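Local coordinates for putative pachytene checkpoint protein 2 (Caenorhabditis elegans, PDB 4XGU), which is an AAA+ ATPase that binds and hydrolyses ATP, probably to remodel partner proteins, and probably acts in meiotic chromosome recombination, at residues 135-141 and 187-192; 73-78 and 144-150. One frame throughout, in Å; residues are numbered along the deposited sequence.

Contact 1: residues 135-141 and 187-192. With ADP (adenosine-5'-diphosphate), chain H.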
loop_
_atom_site.group_PDB
_atom_site.type_symbol
_atom_site.label_atom_id
_atom_site.label_comp_id
_atom_site.label_asym_id
_atom_site.label_seq_id
_atom_site.Cartn_x
_atom_site.Cartn_y
_atom_site.Cartn_z
ATOM N N ILE B 135 -17.779 -21.502 37.806
ATOM C CA ILE B 135 -16.572 -21.156 37.068
ATOM C C ILE B 135 -15.397 -20.815 37.978
ATOM O O ILE B 135 -14.334 -21.431 37.886
ATOM C CB ILE B 135 -16.827 -19.971 36.122
ATOM C CG1 ILE B 135 -17.850 -20.363 35.056
ATOM C CG2 ILE B 135 -15.531 -19.520 35.468
ATOM C CD1 ILE B 135 -18.042 -19.320 33.979
ATOM N N TRP B 136 -15.603 -19.843 38.863
ATOM C CA TRP B 136 -14.516 -19.248 39.639
ATOM C C TRP B 136 -13.726 -20.257 40.469
ATOM O O TRP B 136 -12.496 -20.271 40.426
ATOM C CB TRP B 136 -15.067 -18.157 40.555
ATOM C CG TRP B 136 -14.012 -17.262 41.128
ATOM C CD1 TRP B 136 -13.550 -17.253 42.412
ATOM C CD2 TRP B 136 -13.284 -16.241 40.433
ATOM N NE1 TRP B 136 -12.582 -16.291 42.560
ATOM C CE2 TRP B 136 -12.401 -15.655 41.360
ATOM C CE3 TRP B 136 -13.296 -15.767 39.118
ATOM C CZ2 TRP B 136 -11.536 -14.619 41.014
ATOM C CZ3 TRP B 136 -12.439 -14.738 38.776
ATOM C CH2 TRP B 136 -11.571 -14.174 39.721
ATOM N N GLU B 137 -14.432 -21.096 41.220
ATOM C CA GLU B 137 -13.781 -22.044 42.119
ATOM C C GLU B 137 -12.950 -23.067 41.359
ATOM O O GLU B 137 -11.975 -23.600 41.885
ATOM C CB GLU B 137 -14.814 -22.765 42.979
ATOM C CG GLU B 137 -15.923 -21.867 43.469
ATOM C CD GLU B 137 -17.236 -22.155 42.781
ATOM O OE1 GLU B 137 -17.600 -23.346 42.678
ATOM O OE2 GLU B 137 -17.898 -21.191 42.340
ATOM N N ASN B 138 -13.339 -23.332 40.117
ATOM C CA ASN B 138 -12.688 -24.360 39.319
ATOM C C ASN B 138 -11.565 -23.808 38.451
ATOM O O ASN B 138 -10.849 -24.564 37.798
ATOM C CB ASN B 138 -13.722 -25.073 38.455
ATOM C CG ASN B 138 -14.825 -25.687 39.280
ATOM O OD1 ASN B 138 -14.561 -26.396 40.249
ATOM N ND2 ASN B 138 -16.070 -25.403 38.916
ATOM N N LEU B 139 -11.416 -22.488 38.447
ATOM C CA LEU B 139 -10.297 -21.860 37.760
ATOM C C LEU B 139 -9.038 -22.004 38.607
ATOM O O LEU B 139 -9.019 -21.616 39.778
ATOM C CB LEU B 139 -10.594 -20.387 37.468
ATOM C CG LEU B 139 -11.607 -20.141 36.347
ATOM C CD1 LEU B 139 -11.923 -18.665 36.206
ATOM C CD2 LEU B 139 -11.084 -20.698 35.041
ATOM N N ILE B 140 -7.988 -22.566 38.011
ATOM C CA ILE B 140 -6.765 -22.883 38.746
ATOM C C ILE B 140 -5.531 -22.147 38.231
ATOM O O ILE B 140 -5.119 -22.329 37.086
ATOM C CB ILE B 140 -6.463 -24.387 38.699
ATOM C CG1 ILE B 140 -7.666 -25.189 39.194
ATOM C CG2 ILE B 140 -5.225 -24.700 39.519
ATOM C CD1 ILE B 140 -7.447 -26.687 39.168
ATOM N N TYR B 141 -4.937 -21.330 39.093
ATOM C CA TYR B 141 -3.715 -20.615 38.756
ATOM C C TYR B 141 -2.722 -20.700 39.907
ATOM O O TYR B 141 -3.109 -20.933 41.053
ATOM C CB TYR B 141 -4.017 -19.155 38.415
ATOM C CG TYR B 141 -4.874 -18.980 37.179
ATOM C CD1 TYR B 141 -4.333 -19.124 35.910
ATOM C CD2 TYR B 141 -6.224 -18.667 37.282
ATOM C CE1 TYR B 141 -5.108 -18.968 34.779
ATOM C CE2 TYR B 141 -7.009 -18.507 36.156
ATOM C CZ TYR B 141 -6.445 -18.658 34.906
ATOM O OH TYR B 141 -7.218 -18.498 33.779
ATOM N N SER B 187 -13.267 -17.360 30.840
ATOM C CA SER B 187 -13.806 -17.905 32.084
ATOM C C SER B 187 -13.548 -16.968 33.259
ATOM O O SER B 187 -14.399 -16.814 34.135
ATOM C CB SER B 187 -13.208 -19.284 32.370
ATOM O OG SER B 187 -13.652 -20.239 31.422
ATOM N N LEU B 188 -12.373 -16.344 33.270
ATOM C CA LEU B 188 -12.049 -15.342 34.279
ATOM C C LEU B 188 -13.041 -14.185 34.236
ATOM O O LEU B 188 -13.551 -13.754 35.269
ATOM C CB LEU B 188 -10.628 -14.812 34.082
ATOM C CG LEU B 188 -9.472 -15.680 34.577
ATOM C CD1 LEU B 188 -8.143 -15.003 34.283
ATOM C CD2 LEU B 188 -9.613 -15.951 36.065
ATOM N N CYS B 189 -13.313 -13.688 33.034
ATOM C CA CYS B 189 -14.239 -12.577 32.859
ATOM C C CYS B 189 -15.652 -12.946 33.293
ATOM O O CYS B 189 -16.337 -12.146 33.927
ATOM C CB CYS B 189 -14.251 -12.113 31.403
ATOM S SG CYS B 189 -12.746 -11.271 30.883
ATOM N N LYS B 190 -16.085 -14.152 32.939
ATOM C CA LYS B 190 -17.409 -14.623 33.320
ATOM C C LYS B 190 -17.526 -14.670 34.839
ATOM O O LYS B 190 -18.421 -14.058 35.424
ATOM C CB LYS B 190 -17.690 -16.008 32.733
ATOM C CG LYS B 190 -17.497 -16.142 31.232
ATOM C CD LYS B 190 -18.658 -15.558 30.454
ATOM C CE LYS B 190 -18.799 -16.220 29.087
ATOM N NZ LYS B 190 -19.095 -17.679 29.195
ATOM N N GLY B 191 -16.607 -15.394 35.470
ATOM C CA GLY B 191 -16.641 -15.594 36.907
ATOM C C GLY B 191 -16.476 -14.306 37.683
ATOM O O GLY B 191 -17.089 -14.121 38.739
ATOM N N LEU B 192 -15.640 -13.415 37.157
ATOM C CA LEU B 192 -15.390 -12.124 37.790
ATOM C C LEU B 192 -16.663 -11.287 37.854
ATOM O O LEU B 192 -16.997 -10.723 38.896
ATOM C CB LEU B 192 -14.301 -11.367 37.035
ATOM C CG LEU B 192 -14.073 -9.918 37.447
ATOM C CD1 LEU B 192 -13.620 -9.841 38.894
ATOM C CD2 LEU B 192 -13.056 -9.278 36.523
HETATM P PB ADP H . -9.742 -18.551 26.519
HETATM O O1B ADP H . -8.293 -18.538 26.937
HETATM O O2B ADP H . -10.542 -17.391 27.058
HETATM O O3B ADP H . -9.963 -18.822 25.046
HETATM P PA ADP H . -11.865 -19.913 27.794
HETATM O O1A ADP H . -12.004 -18.967 28.962
HETATM O O2A ADP H . -12.779 -19.782 26.597
HETATM O O3A ADP H . -10.337 -19.850 27.273
HETATM O "O5'" ADP H . -12.035 -21.403 28.375
HETATM C "C5'" ADP H . -11.026 -22.395 28.213
HETATM C "C4'" ADP H . -11.513 -23.693 28.844
HETATM O "O4'" ADP H . -10.393 -24.439 29.326
HETATM C "C3'" ADP H . -12.429 -23.429 30.027
HETATM O "O3'" ADP H . -13.771 -23.804 29.706
HETATM C "C2'" ADP H . -11.898 -24.282 31.160
HETATM O "O2'" ADP H . -12.764 -25.401 31.371
HETATM C "C1'" ADP H . -10.529 -24.768 30.710
HETATM N N9 ADP H . -9.485 -24.020 31.455
HETATM C C8 ADP H . -8.619 -23.148 30.904
HETATM N N7 ADP H . -7.784 -22.620 31.834
HETATM C C5 ADP H . -8.115 -23.161 33.018
HETATM C C6 ADP H . -7.632 -23.038 34.411
HETATM N N6 ADP H . -6.605 -22.211 34.716
HETATM N N1 ADP H . -8.247 -23.778 35.358
HETATM C C2 ADP H . -9.270 -24.603 35.058
HETATM N N3 ADP H . -9.762 -24.765 33.815
HETATM C C4 ADP H . -9.235 -24.085 32.767
#
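Leu-139 and Tyr-141 both close on Leu-188, a residue of the helix that follows the P-loop. Leu-188 CB points neither at nor away from segment 135-141, but the chain ends nearer to it. Chi1 of -79° sets CG beside the backbone N, where it meets Tyr-141 OH. From CG the two methyls part. Leu-188 CD1 also lies against Tyr-141 OH, at 3.7 Å. Leu-188 CD2 reaches Leu-139 CD1 at 3.6 Å and lies as close to Tyr-141 CE2. Trp-136 CZ3 also approaches CD2, and the edge of that ring faces Leu-188 O. Gly-191, with no side chain, lets the indole come up to the helix backbone. Ile-135 CG2 lies against Ser-187 O, and its CD1 meets Lys-190 CB.

ADP ties the two segments together. Ile-140 N donates to ADP N1 at 2.9 Å, and ADP N6 donates back to Ile-140 O. N6 also sits over one face of the Tyr-141 ring, toward its rim. Ser-187 N bonds ADP O1A at 2.8 Å, and Ser-187 OG adds a longer bond. Gly-184 N, Lys-185 NZ and Thr-186 N complete the grip. Tyr-141 OH bonds to Thr-183 O. The joint is largely van der Waals packing, partly against carbonyls; polar recognition goes to the nucleotide.

Contact 2: residues 73-78 and 144-150; sequences TCELRD and NLKNEVM
Asp-78 and Lys-146 form the charged part of this contact. Lys-146 NZ stands 3.3 Å from Asp-78 OD2, on the syn side of that oxygen and 20° out of the carboxylate plane. Lys-146 NZ thus lies close to that plane and nearer OD2 than Asp-78 OD1, which is 3.5 Å away. The bend of the Lys-146 chain at chi3 (62°) carries NZ to the carboxylate. The ammonium group has further partners in segment 135-141, chiefly Trp-136, whose ring it also meets in a cation-pi contact. Asp-78 therefore shares a lysine that is already well occupied, and the carboxylate would tend to favour its positive charge.

The amide of Asn-147 supplies the polar link to the backbone of the loop. Asn-147 ND2 donates to Leu-76 O at 3.0 Å, but the bond is weak, with an N-H...O angle of only 123°. Asn-147 OD1 has its hydrogen-bond partner elsewhere and packs by Cys-74 CA. Within the loop, Thr-73 OG1 accepts from Glu-75 N in an ST turn, which shapes the chain just ahead of Leu-76.

Apolar packing is slight. Cys-74 SG meets Met-150 CG at 4.1 Å and lies equally far from Asn-147 O.

The loop follows strand 68-72 in the N-terminal domain and rests on the first turns of helix 145-161. Leu-145 and Val-149 of that helix pack on helix 185-199 and also touch Lys-317 of strand 315-318. Met-150 touches both Cys-74 and helix 185-199, at Leu-192 and His-195.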
loop_
_atom_site.group_PDB
_atom_site.type_symbol
_atom_site.label_atom_id
_atom_site.label_comp_id
_atom_site.label_asym_id
_atom_site.label_seq_id
_atom_site.Cartn_x
_atom_site.Cartn_y
_atom_site.Cartn_z
ATOM N N THR B 73 -11.639 -14.003 50.668
ATOM C CA THR B 73 -10.934 -12.749 50.870
ATOM C C THR B 73 -9.740 -12.673 49.934
ATOM O O THR B 73 -9.250 -13.696 49.454
ATOM C CB THR B 73 -10.443 -12.592 52.310
ATOM O OG1 THR B 73 -9.743 -11.349 52.440
ATOM C CG2 THR B 73 -9.502 -13.732 52.662
ATOM N N CYS B 74 -9.270 -11.457 49.680
ATOM C CA CYS B 74 -8.118 -11.256 48.814
ATOM C C CYS B 74 -6.835 -11.188 49.636
ATOM O O CYS B 74 -5.736 -11.162 49.087
ATOM C CB CYS B 74 -8.296 -9.988 47.979
ATOM S SG CYS B 74 -9.742 -10.034 46.880
ATOM N N GLU B 75 -6.987 -11.174 50.958
ATOM C CA GLU B 75 -5.852 -11.144 51.874
ATOM C C GLU B 75 -5.152 -12.498 51.945
ATOM O O GLU B 75 -3.942 -12.572 52.159
ATOM C CB GLU B 75 -6.303 -10.726 53.275
ATOM C CG GLU B 75 -7.053 -9.406 53.330
ATOM C CD GLU B 75 -7.542 -9.070 54.728
ATOM O OE1 GLU B 75 -6.705 -8.702 55.580
ATOM O OE2 GLU B 75 -8.763 -9.177 54.977
ATOM N N LEU B 76 -5.922 -13.568 51.774
ATOM C CA LEU B 76 -5.387 -14.921 51.879
ATOM C C LEU B 76 -5.173 -15.564 50.517
ATOM O O LEU B 76 -5.746 -15.135 49.515
ATOM C CB LEU B 76 -6.312 -15.806 52.721
ATOM C CG LEU B 76 -6.079 -15.827 54.234
ATOM C CD1 LEU B 76 -7.063 -16.767 54.912
ATOM C CD2 LEU B 76 -4.644 -16.226 54.555
ATOM N N ARG B 77 -4.342 -16.602 50.496
ATOM C CA ARG B 77 -4.066 -17.351 49.279
ATOM C C ARG B 77 -5.346 -18.026 48.786
ATOM O O ARG B 77 -6.273 -18.255 49.565
ATOM C CB ARG B 77 -2.956 -18.377 49.531
ATOM C CG ARG B 77 -2.518 -19.160 48.305
ATOM C CD ARG B 77 -1.315 -20.038 48.595
ATOM N NE ARG B 77 -0.060 -19.323 48.392
ATOM C CZ ARG B 77 0.642 -18.745 49.363
ATOM N NH1 ARG B 77 0.214 -18.800 50.617
ATOM N NH2 ARG B 77 1.775 -18.116 49.079
ATOM N N ASP B 78 -5.390 -18.334 47.492
ATOM C CA ASP B 78 -6.591 -18.844 46.839
ATOM C C ASP B 78 -7.190 -20.089 47.494
ATOM O O ASP B 78 -8.399 -20.290 47.448
ATOM C CB ASP B 78 -6.291 -19.140 45.366
ATOM C CG ASP B 78 -7.537 -19.498 44.575
ATOM O OD1 ASP B 78 -8.634 -19.027 44.943
ATOM O OD2 ASP B 78 -7.418 -20.245 43.581
ATOM N N ASN B 144 -1.464 -16.432 42.029
ATOM C CA ASN B 144 -2.378 -15.572 42.783
ATOM C C ASN B 144 -3.063 -14.557 41.866
ATOM O O ASN B 144 -3.487 -13.488 42.303
ATOM C CB ASN B 144 -1.638 -14.858 43.919
ATOM C CG ASN B 144 -2.546 -14.525 45.088
ATOM O OD1 ASN B 144 -2.684 -13.364 45.473
ATOM N ND2 ASN B 144 -3.179 -15.547 45.655
ATOM N N LEU B 145 -3.170 -14.921 40.591
ATOM C CA LEU B 145 -3.767 -14.084 39.556
ATOM C C LEU B 145 -5.227 -13.755 39.837
ATOM O O LEU B 145 -5.670 -12.629 39.609
ATOM C CB LEU B 145 -3.650 -14.783 38.198
ATOM C CG LEU B 145 -4.608 -14.353 37.083
ATOM C CD1 LEU B 145 -4.260 -12.966 36.567
ATOM C CD2 LEU B 145 -4.613 -15.368 35.949
ATOM N N LYS B 146 -5.970 -14.746 40.317
ATOM C CA LYS B 146 -7.393 -14.581 40.590
ATOM C C LYS B 146 -7.618 -13.498 41.633
ATOM O O LYS B 146 -8.496 -12.650 41.476
ATOM C CB LYS B 146 -8.014 -15.903 41.050
ATOM C CG LYS B 146 -8.012 -16.989 39.981
ATOM C CD LYS B 146 -8.374 -18.355 40.556
ATOM C CE LYS B 146 -9.772 -18.360 41.148
ATOM N NZ LYS B 146 -10.095 -19.666 41.799
ATOM N N ASN B 147 -6.815 -13.518 42.691
ATOM C CA ASN B 147 -6.930 -12.513 43.739
ATOM C C ASN B 147 -6.610 -11.115 43.231
ATOM O O ASN B 147 -7.278 -10.150 43.603
ATOM C CB ASN B 147 -6.018 -12.856 44.918
ATOM C CG ASN B 147 -6.676 -13.793 45.909
ATOM O OD1 ASN B 147 -7.901 -13.813 46.046
ATOM N ND2 ASN B 147 -5.864 -14.575 46.614
ATOM N N GLU B 148 -5.594 -11.009 42.379
ATOM C CA GLU B 148 -5.145 -9.708 41.893
ATOM C C GLU B 148 -6.205 -9.037 41.028
ATOM O O GLU B 148 -6.511 -7.859 41.210
ATOM C CB GLU B 148 -3.839 -9.850 41.107
ATOM C CG GLU B 148 -2.683 -10.400 41.924
ATOM C CD GLU B 148 -1.412 -10.557 41.109
ATOM O OE1 GLU B 148 -0.483 -11.247 41.580
ATOM O OE2 GLU B 148 -1.342 -9.991 39.997
ATOM N N VAL B 149 -6.761 -9.795 40.089
ATOM C CA VAL B 149 -7.802 -9.285 39.204
ATOM C C VAL B 149 -9.072 -8.946 39.981
ATOM O O VAL B 149 -9.652 -7.872 39.805
ATOM C CB VAL B 149 -8.139 -10.300 38.099
ATOM C CG1 VAL B 149 -9.359 -9.848 37.314
ATOM C CG2 VAL B 149 -6.946 -10.492 37.178
ATOM N N MET B 150 -9.488 -9.870 40.841
ATOM C CA MET B 150 -10.679 -9.700 41.668
ATOM C C MET B 150 -10.652 -8.406 42.484
ATOM O O MET B 150 -11.580 -7.598 42.409
ATOM C CB MET B 150 -10.835 -10.902 42.606
ATOM C CG MET B 150 -12.029 -10.832 43.542
ATOM S SD MET B 150 -13.605 -10.905 42.671
ATOM C CE MET B 150 -14.725 -11.146 44.050
#

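Contact 1 is core: it is mostly buried and borders the nucleotide. Contact 2 is partly buried, where the N-terminal domain meets the ATPase module. The centre of contact 1 is about 2 Å, and that of contact 2 about 12 Å, from the centre of the chain. Apolar packing dominates contact 1; a salt bridge and one weak amide bond mark contact 2. Lys-146 joins them, because Lys-146 NZ lies 2.8 Å from Trp-136 O and 3.0 Å from Leu-139 O. Helices 145-161 and 185-199 also meet directly, with Val-149 CG1 at 3.8 Å from Leu-192 CD2. Helix 145-161 thus stands between the N-terminal loop and the helix behind the P-loop.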